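Local coordinates for protein fructokinase (Xylella fastidiosa Temecula1, PDB 3LJS) that probably phosphorylates fructose with ATP, as a sugar kinase of the PfkB family with a ribokinase-like fold, at residues F10-I15 with G37-V42; F165-R170 with V194-E199; L296-A301 with E321-I326. All blocks are in the same frame, centred on the assembly; numbering follows the deposited sequence.

Interaction 1 of 3, residues F10-I15 with G37-V42; sequences FGEALI and GAPANV
The ring of Pro39 packs against the backbone of Phe10 to Glu12 and overlaps the carboxylate end of Glu12. The two side chains cross at about a right angle. CD of Pro39 meets OE1 of Glu12 at 3.5 Å. CB of the same ring comes within 3.3 Å of the carbonyl O of Phe10. The Glu12 chain reaches the proline because CG sits between the backbone N and the carbonyl carbon (chi1 83°) and the chain then bends at chi2. OE2 of Glu12 ends near the backbone N of Ala38, at 3.5 Å, but the pair is not a hydrogen bond. OE2 is hydrogen-bonded instead to ND2 of Asn138.

No conventional hydrogen bond joins the two segments. The carbonyl O of Glu12 is buried without a polar partner. It receives a CA-H...O contact from Gly37, with CA to O at 3.4 Å. Gly37 is the N-cap residue of the helix, and its CA comes within 4.3 Å of the CA of Ala13. Further along, the methyls CB of Ala13 and CB of Ala40 touch at 4.0 Å, and CD1 of Leu14 packs on the backbone N of Gly37.

The contact is wholly buried. It sets the first turn of helix 38-49 against the link from strand 6-10 of the large sheet to strand 14-19 of the smaller one. Phe55 of strand 53-60 and Phe72 of helix 63-75 pack on Ala40, and Cys136 of strand 130-136 touches Ala38 and Pro39.

Interaction 2 of 3, residues F165-R170 with V194-E199; sequences FDLNFR and VKLSSE. With PO4 (phosphate ion), chain C.
Asp166 (chi1 -178°) and Lys195 (chi1 176°) both hold CG opposite the backbone N, and their side chains run side by side in the same direction. They leave one face of the large mixed sheet, from neighbouring parallel strands of the beta-alpha-beta unit 162-166, 181-189 and 193-197. The lysine is extended until a bend at chi4 turns NZ toward the carboxylate. The salt bridge from NZ of Lys195 to OD1 of Asp166 is long, at 3.4 Å, and weak as a hydrogen bond. One water links the same two atoms. NZ of Lys195 also bonds to the O of Ala260.

Two backbone bonds join the segments, the second just past the end of strand 162-166. Lys195 N donates to Phe165 O at 3.0 Å, and Leu167 N donates to Lys195 O at 3.1 Å. Beyond them, CD2 of Leu167 and CD2 of Leu196 press together at 3.4 Å, tighter than usual van der Waals contact.

Lys195 and Arg170 are ATP-binding residues, although no ATP is bound here. A phosphate ion, probably from the crystallisation liquor, lies past the strand end. Asn168 ND2 donates to its O2 at 2.7 Å, while the bond from Arg170 NH2 to its O3 is weak. OD1 of Asn168 sits over the centre of one guanidinium face. NH1 of Arg170 turns back to the O of Phe169, at 3.0 Å and above that carbonyl plane.

Interaction 3 of 3, residues L296-A301 with E321-I326; sequences LRFAAA and EVLSLI
This is a helix-helix packing contact near the C-terminus of the ribokinase-like fold, between helix 289-305 and the last helix, 319-328. The short segments cross steeply, at 111°, with axes 9.4 Å apart at closest approach. The contact is apolar, without hydrogen bonds across it.

Val322 touches two residues of the other helix segment. Its CG1 lies over one face of the Phe298 ring, offset toward the rim, in a CH-pi contact 3.9 Å from the centroid. The same methyl touches CB of Ala301 at 3.6 Å. CG1 of Val322 reaches both because it is placed opposite the backbone N (chi1 175°). Leu323 approaches the Phe298 ring differently, with CD2 at the edge and in the ring plane. Ile326 spreads its branches over three residues: CD1 meets CA of Phe298, CG1 meets CB of Ala301, and CG2 meets CD of Arg297.

Ala301 points at the other helix, and its CA lies 5.9 Å from that of Val322, the nearest CA pair. Leu49 of helix 38-49 also packs on Phe298 and Val322. CD2 of Leu325 also meets Ala301, 3.8 Å from its carbonyl O.

Interactions 1 and 2 lie in the core and touch directly, through CB of Ala38 and OD1 of Asn168. Both lie at ends of strands of the large sheet, 6-10 in one and 162-166 and 193-197 in the other. The phosphate bound in interaction 2 also lies close to Ala38. Interaction 3 is only partly buried and lies away from the annotated sites. Its centre is about 23 Å from that of interaction 1 and about 22 Å from that of interaction 2. Helix 38-49 starts in interaction 1 and reaches interaction 3 through Leu49. Interaction 1 packs backbone, a proline ring and small side chains. Interaction 2 adds strand pairing and charge, and interaction 3 is mainly apolar side-chain packing.

Interaction 1 of 3, residues F10-I15 with G37-V42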
loop_
_atom_site.group_PDB
_atom_site.type_symbol
_atom_site.label_atom_id
_atom_site.label_comp_id
_atom_site.label_asym_id
_atom_site.label_seq_id
_atom_site.Cartn_x
_atom_site.Cartn_y
_atom_site.Cartn_z
ATOM N N PHE B 10 21.086 -0.274 9.670
ATOM C CA PHE B 10 20.148 0.835 9.736
ATOM C C PHE B 10 19.382 1.146 8.459
ATOM O O PHE B 10 19.921 1.069 7.360
ATOM C CB PHE B 10 20.894 2.102 10.168
ATOM C CG PHE B 10 20.048 3.341 10.115
ATOM C CD1 PHE B 10 19.172 3.642 11.152
ATOM C CD2 PHE B 10 20.087 4.178 9.003
ATOM C CE1 PHE B 10 18.342 4.763 11.078
ATOM C CE2 PHE B 10 19.261 5.298 8.921
ATOM C CZ PHE B 10 18.389 5.588 9.959
ATOM N N GLY B 11 18.119 1.524 8.611
ATOM C CA GLY B 11 17.352 1.888 7.440
ATOM C C GLY B 11 15.926 1.402 7.362
ATOM O O GLY B 11 15.163 1.463 8.325
ATOM N N GLU B 12 15.567 0.897 6.191
ATOM C CA GLU B 12 14.216 0.440 5.986
ATOM C C GLU B 12 14.019 -1.060 6.030
ATOM O O GLU B 12 14.856 -1.841 5.571
ATOM C CB GLU B 12 13.673 0.981 4.656
ATOM C CG GLU B 12 14.058 0.176 3.412
ATOM C CD GLU B 12 15.525 0.314 3.014
ATOM O OE1 GLU B 12 16.293 1.000 3.730
ATOM O OE2 GLU B 12 15.913 -0.269 1.972
ATOM N N ALA B 13 12.894 -1.429 6.624
ATOM C CA ALA B 13 12.428 -2.796 6.718
ATOM C C ALA B 13 11.028 -2.570 6.148
ATOM O O ALA B 13 10.326 -1.650 6.572
ATOM C CB ALA B 13 12.352 -3.250 8.176
ATOM N N LEU B 14 10.634 -3.364 5.166
ATOM C CA LEU B 14 9.318 -3.191 4.565
ATOM C C LEU B 14 8.769 -4.523 4.107
ATOM O O LEU B 14 9.431 -5.551 4.248
ATOM C CB LEU B 14 9.404 -2.222 3.381
ATOM C CG LEU B 14 10.542 -2.440 2.374
ATOM C CD1 LEU B 14 10.334 -3.728 1.589
ATOM C CD2 LEU B 14 10.588 -1.250 1.422
ATOM N N ILE B 15 7.559 -4.500 3.554
ATOM C CA ILE B 15 6.914 -5.714 3.074
ATOM C C ILE B 15 7.013 -5.843 1.564
ATOM O O ILE B 15 6.650 -4.921 0.830
ATOM C CB ILE B 15 5.411 -5.740 3.451
ATOM C CG1 ILE B 15 5.246 -5.679 4.970
ATOM C CG2 ILE B 15 4.750 -6.985 2.887
ATOM C CD1 ILE B 15 5.853 -6.847 5.708
ATOM N N GLY B 37 13.602 -5.288 2.683
ATOM C CA GLY B 37 14.327 -4.083 3.043
ATOM C C GLY B 37 15.795 -4.471 3.006
ATOM O O GLY B 37 16.184 -5.461 3.631
ATOM N N ALA B 38 16.613 -3.713 2.282
ATOM C CA ALA B 38 18.032 -4.046 2.157
ATOM C C ALA B 38 18.754 -4.246 3.493
ATOM O O ALA B 38 19.293 -5.320 3.747
ATOM C CB ALA B 38 18.752 -2.995 1.305
ATOM N N PRO B 39 18.793 -3.216 4.358
ATOM C CA PRO B 39 19.488 -3.439 5.633
ATOM C C PRO B 39 18.824 -4.519 6.493
ATOM O O PRO B 39 19.486 -5.184 7.292
ATOM C CB PRO B 39 19.479 -2.051 6.291
ATOM C CG PRO B 39 18.312 -1.348 5.637
ATOM C CD PRO B 39 18.402 -1.803 4.206
ATOM N N ALA B 40 17.517 -4.701 6.317
ATOM C CA ALA B 40 16.784 -5.714 7.071
ATOM C C ALA B 40 17.243 -7.106 6.649
ATOM O O ALA B 40 17.436 -7.983 7.492
ATOM C CB ALA B 40 15.274 -5.568 6.846
ATOM N N ASN B 41 17.413 -7.304 5.344
ATOM C CA ASN B 41 17.873 -8.592 4.825
ATOM C C ASN B 41 19.280 -8.883 5.355
ATOM O O ASN B 41 19.597 -10.009 5.717
ATOM C CB ASN B 41 17.930 -8.592 3.293
ATOM C CG ASN B 41 16.558 -8.466 2.640
ATOM O OD1 ASN B 41 15.550 -8.927 3.179
ATOM N ND2 ASN B 41 16.522 -7.864 1.453
ATOM N N VAL B 42 20.131 -7.864 5.381
ATOM C CA VAL B 42 21.492 -8.057 5.865
ATOM C C VAL B 42 21.464 -8.512 7.318
ATOM O O VAL B 42 22.191 -9.427 7.703
ATOM C CB VAL B 42 22.318 -6.758 5.739
ATOM C CG1 VAL B 42 23.689 -6.946 6.381
ATOM C CG2 VAL B 42 22.481 -6.389 4.256
#

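Interaction 2 of 3, residues F165-R170 with V194-E199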
loop_
_atom_site.group_PDB
_atom_site.type_symbol
_atom_site.label_atom_id
_atom_site.label_comp_id
_atom_site.label_asym_id
_atom_site.label_seq_id
_atom_site.Cartn_x
_atom_site.Cartn_y
_atom_site.Cartn_z
ATOM N N PHE B 165 28.674 0.725 3.553
ATOM C CA PHE B 165 27.650 1.350 2.728
ATOM C C PHE B 165 27.455 0.582 1.418
ATOM O O PHE B 165 28.355 0.519 0.583
ATOM C CB PHE B 165 28.047 2.814 2.460
ATOM C CG PHE B 165 27.045 3.597 1.644
ATOM C CD1 PHE B 165 25.681 3.485 1.884
ATOM C CD2 PHE B 165 27.477 4.492 0.664
ATOM C CE1 PHE B 165 24.758 4.252 1.161
ATOM C CE2 PHE B 165 26.564 5.264 -0.063
ATOM C CZ PHE B 165 25.204 5.145 0.186
ATOM N N ASP B 166 26.285 -0.030 1.263
ATOM C CA ASP B 166 25.953 -0.765 0.042
ATOM C C ASP B 166 24.990 0.179 -0.677
ATOM O O ASP B 166 23.850 0.352 -0.245
ATOM C CB ASP B 166 25.259 -2.090 0.386
ATOM C CG ASP B 166 24.930 -2.924 -0.847
ATOM O OD1 ASP B 166 24.349 -4.019 -0.682
ATOM O OD2 ASP B 166 25.246 -2.496 -1.980
ATOM N N LEU B 167 25.455 0.798 -1.758
ATOM C CA LEU B 167 24.642 1.766 -2.491
ATOM C C LEU B 167 23.205 1.297 -2.650
ATOM O O LEU B 167 22.274 1.949 -2.164
ATOM C CB LEU B 167 25.265 2.065 -3.859
ATOM C CG LEU B 167 25.054 3.505 -4.344
ATOM C CD1 LEU B 167 25.688 4.465 -3.354
ATOM C CD2 LEU B 167 25.667 3.699 -5.721
ATOM N N ASN B 168 23.019 0.170 -3.330
ATOM C CA ASN B 168 21.681 -0.372 -3.514
ATOM C C ASN B 168 20.766 0.722 -4.081
ATOM O O ASN B 168 19.637 0.914 -3.623
ATOM C CB ASN B 168 21.158 -0.853 -2.161
ATOM C CG ASN B 168 20.141 -1.952 -2.291
ATOM O OD1 ASN B 168 18.933 -1.717 -2.181
ATOM N ND2 ASN B 168 20.617 -3.167 -2.536
ATOM N N PHE B 169 21.271 1.429 -5.085
ATOM C CA PHE B 169 20.546 2.528 -5.713
ATOM C C PHE B 169 19.292 2.102 -6.480
ATOM O O PHE B 169 19.357 1.308 -7.416
ATOM C CB PHE B 169 21.501 3.291 -6.637
ATOM C CG PHE B 169 20.943 4.578 -7.175
ATOM C CD1 PHE B 169 20.154 5.402 -6.380
ATOM C CD2 PHE B 169 21.238 4.983 -8.476
ATOM C CE1 PHE B 169 19.665 6.617 -6.874
ATOM C CE2 PHE B 169 20.755 6.193 -8.981
ATOM C CZ PHE B 169 19.968 7.011 -8.180
ATOM N N ARG B 170 18.151 2.647 -6.067
ATOM C CA ARG B 170 16.869 2.353 -6.698
ATOM C C ARG B 170 16.212 3.685 -7.066
ATOM O O ARG B 170 15.448 4.254 -6.281
ATOM C CB ARG B 170 15.983 1.570 -5.732
ATOM C CG ARG B 170 16.582 0.238 -5.295
ATOM C CD ARG B 170 16.643 -0.754 -6.447
ATOM N NE ARG B 170 17.189 -2.045 -6.033
ATOM C CZ ARG B 170 18.486 -2.323 -5.935
ATOM N NH1 ARG B 170 19.394 -1.401 -6.229
ATOM N NH2 ARG B 170 18.878 -3.529 -5.540
ATOM N N VAL B 194 32.678 0.041 0.941
ATOM C CA VAL B 194 31.666 0.387 -0.048
ATOM C C VAL B 194 31.392 -0.737 -1.036
ATOM O O VAL B 194 32.309 -1.426 -1.487
ATOM C CB VAL B 194 32.101 1.640 -0.842
ATOM C CG1 VAL B 194 31.148 1.885 -2.013
ATOM C CG2 VAL B 194 32.152 2.849 0.091
ATOM N N LYS B 195 30.119 -0.916 -1.366
ATOM C CA LYS B 195 29.711 -1.937 -2.319
ATOM C C LYS B 195 28.859 -1.297 -3.408
ATOM O O LYS B 195 27.847 -0.655 -3.122
ATOM C CB LYS B 195 28.917 -3.043 -1.624
ATOM C CG LYS B 195 28.373 -4.099 -2.583
ATOM C CD LYS B 195 27.774 -5.269 -1.819
ATOM C CE LYS B 195 27.074 -6.254 -2.746
ATOM N NZ LYS B 195 25.815 -5.703 -3.304
ATOM N N LEU B 196 29.285 -1.480 -4.654
ATOM C CA LEU B 196 28.593 -0.927 -5.814
ATOM C C LEU B 196 28.375 -2.007 -6.865
ATOM O O LEU B 196 29.066 -3.027 -6.872
ATOM C CB LEU B 196 29.440 0.172 -6.461
ATOM C CG LEU B 196 29.913 1.397 -5.685
ATOM C CD1 LEU B 196 30.887 2.186 -6.550
ATOM C CD2 LEU B 196 28.724 2.259 -5.296
ATOM N N SER B 197 27.410 -1.777 -7.749
ATOM C CA SER B 197 27.153 -2.696 -8.849
ATOM C C SER B 197 27.875 -2.036 -10.024
ATOM O O SER B 197 28.239 -0.863 -9.935
ATOM C CB SER B 197 25.653 -2.786 -9.143
ATOM O OG SER B 197 25.153 -1.527 -9.557
ATOM N N SER B 198 28.094 -2.776 -11.108
ATOM C CA SER B 198 28.772 -2.217 -12.280
ATOM C C SER B 198 28.011 -1.011 -12.793
ATOM O O SER B 198 28.601 0.001 -13.179
ATOM C CB SER B 198 28.853 -3.248 -13.411
ATOM O OG SER B 198 29.589 -4.388 -13.016
ATOM N N GLU B 199 26.691 -1.135 -12.798
ATOM C CA GLU B 199 25.816 -0.076 -13.271
ATOM C C GLU B 199 25.952 1.188 -12.430
ATOM O O GLU B 199 25.980 2.296 -12.967
ATOM C CB GLU B 199 24.362 -0.557 -13.268
ATOM C CG GLU B 199 24.113 -1.824 -14.095
ATOM C CD GLU B 199 24.301 -3.119 -13.304
ATOM O OE1 GLU B 199 25.425 -3.385 -12.819
ATOM O OE2 GLU B 199 23.315 -3.879 -13.170
HETATM P P PO4 C . 17.644 -5.665 -2.307
HETATM O O1 PO4 C . 17.508 -6.927 -3.079
HETATM O O2 PO4 C . 19.081 -5.393 -2.051
HETATM O O3 PO4 C . 17.058 -4.542 -3.088
HETATM O O4 PO4 C . 16.925 -5.797 -1.013
HETATM O O HOH W 1 23.013 -5.791 -1.906
#

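Interaction 3 of 3, residues L296-A301 with E321-I326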
loop_
_atom_site.group_PDB
_atom_site.type_symbol
_atom_site.label_atom_id
_atom_site.label_comp_id
_atom_site.label_asym_id
_atom_site.label_seq_id
_atom_site.Cartn_x
_atom_site.Cartn_y
_atom_site.Cartn_z
ATOM N N LEU B 296 36.045 -12.895 1.467
ATOM C CA LEU B 296 35.043 -12.689 0.437
ATOM C C LEU B 296 34.556 -14.017 -0.139
ATOM O O LEU B 296 33.447 -14.093 -0.668
ATOM C CB LEU B 296 35.581 -11.759 -0.654
ATOM C CG LEU B 296 35.942 -10.379 -0.081
ATOM C CD1 LEU B 296 36.460 -9.479 -1.192
ATOM C CD2 LEU B 296 34.712 -9.750 0.595
ATOM N N ARG B 297 35.372 -15.067 -0.044
ATOM C CA ARG B 297 34.931 -16.373 -0.531
ATOM C C ARG B 297 33.759 -16.817 0.349
ATOM O O ARG B 297 32.779 -17.387 -0.134
ATOM C CB ARG B 297 36.046 -17.420 -0.438
ATOM C CG ARG B 297 35.530 -18.846 -0.661
ATOM C CD ARG B 297 36.614 -19.910 -0.495
ATOM N NE ARG B 297 37.639 -19.803 -1.530
ATOM C CZ ARG B 297 38.873 -19.356 -1.323
ATOM N NH1 ARG B 297 39.256 -18.973 -0.109
ATOM N NH2 ARG B 297 39.725 -19.282 -2.336
ATOM N N PHE B 298 33.880 -16.563 1.649
ATOM C CA PHE B 298 32.827 -16.910 2.601
ATOM C C PHE B 298 31.557 -16.143 2.232
ATOM O O PHE B 298 30.467 -16.714 2.158
ATOM C CB PHE B 298 33.251 -16.519 4.022
ATOM C CG PHE B 298 32.234 -16.850 5.073
ATOM C CD1 PHE B 298 32.269 -18.078 5.732
ATOM C CD2 PHE B 298 31.223 -15.942 5.397
ATOM C CE1 PHE B 298 31.312 -18.399 6.700
ATOM C CE2 PHE B 298 30.261 -16.251 6.363
ATOM C CZ PHE B 298 30.301 -17.481 7.016
ATOM N N ALA B 299 31.705 -14.839 2.021
ATOM C CA ALA B 299 30.569 -13.988 1.665
ATOM C C ALA B 299 29.870 -14.501 0.404
ATOM O O ALA B 299 28.634 -14.526 0.331
ATOM C CB ALA B 299 31.043 -12.553 1.460
ATOM N N ALA B 300 30.658 -14.913 -0.586
ATOM C CA ALA B 300 30.102 -15.427 -1.836
ATOM C C ALA B 300 29.326 -16.717 -1.573
ATOM O O ALA B 300 28.283 -16.964 -2.186
ATOM C CB ALA B 300 31.218 -15.681 -2.841
ATOM N N ALA B 301 29.833 -17.540 -0.658
ATOM C CA ALA B 301 29.165 -18.798 -0.331
ATOM C C ALA B 301 27.803 -18.528 0.295
ATOM O O ALA B 301 26.835 -19.223 0.002
ATOM C CB ALA B 301 30.029 -19.624 0.618
ATOM N N GLU B 321 26.121 -24.763 7.050
ATOM C CA GLU B 321 25.810 -24.939 5.636
ATOM C C GLU B 321 26.759 -24.160 4.730
ATOM O O GLU B 321 27.139 -24.639 3.660
ATOM C CB GLU B 321 24.368 -24.511 5.371
ATOM C CG GLU B 321 23.370 -25.296 6.195
ATOM C CD GLU B 321 21.946 -24.846 5.970
ATOM O OE1 GLU B 321 21.679 -23.635 6.106
ATOM O OE2 GLU B 321 21.092 -25.705 5.667
ATOM N N VAL B 322 27.131 -22.955 5.151
ATOM C CA VAL B 322 28.057 -22.146 4.368
ATOM C C VAL B 322 29.442 -22.798 4.375
ATOM O O VAL B 322 30.078 -22.939 3.330
ATOM C CB VAL B 322 28.180 -20.720 4.941
ATOM C CG1 VAL B 322 29.243 -19.939 4.165
ATOM C CG2 VAL B 322 26.834 -20.017 4.871
ATOM N N LEU B 323 29.911 -23.197 5.555
ATOM C CA LEU B 323 31.218 -23.830 5.656
ATOM C C LEU B 323 31.265 -25.152 4.884
ATOM O O LEU B 323 32.292 -25.486 4.298
ATOM C CB LEU B 323 31.596 -24.048 7.129
ATOM C CG LEU B 323 31.804 -22.760 7.941
ATOM C CD1 LEU B 323 32.135 -23.096 9.394
ATOM C CD2 LEU B 323 32.939 -21.940 7.316
ATOM N N SER B 324 30.156 -25.894 4.866
ATOM C CA SER B 324 30.119 -27.162 4.140
ATOM C C SER B 324 30.265 -26.918 2.650
ATOM O O SER B 324 30.950 -27.676 1.960
ATOM C CB SER B 324 28.805 -27.916 4.393
ATOM O OG SER B 324 28.721 -28.344 5.737
ATOM N N LEU B 325 29.614 -25.870 2.149
ATOM C CA LEU B 325 29.705 -25.550 0.725
ATOM C C LEU B 325 31.142 -25.217 0.351
ATOM O O LEU B 325 31.660 -25.691 -0.665
ATOM C CB LEU B 325 28.803 -24.362 0.368
ATOM C CG LEU B 325 29.005 -23.813 -1.050
ATOM C CD1 LEU B 325 28.737 -24.906 -2.077
ATOM C CD2 LEU B 325 28.083 -22.621 -1.282
ATOM N N ILE B 326 31.787 -24.397 1.172
ATOM C CA ILE B 326 33.169 -24.005 0.915
ATOM C C ILE B 326 34.093 -25.220 0.989
ATOM O O ILE B 326 35.008 -25.371 0.176
ATOM C CB ILE B 326 33.642 -22.961 1.935
ATOM C CG1 ILE B 326 32.786 -21.698 1.811
ATOM C CG2 ILE B 326 35.117 -22.641 1.705
ATOM C CD1 ILE B 326 33.037 -20.680 2.911
#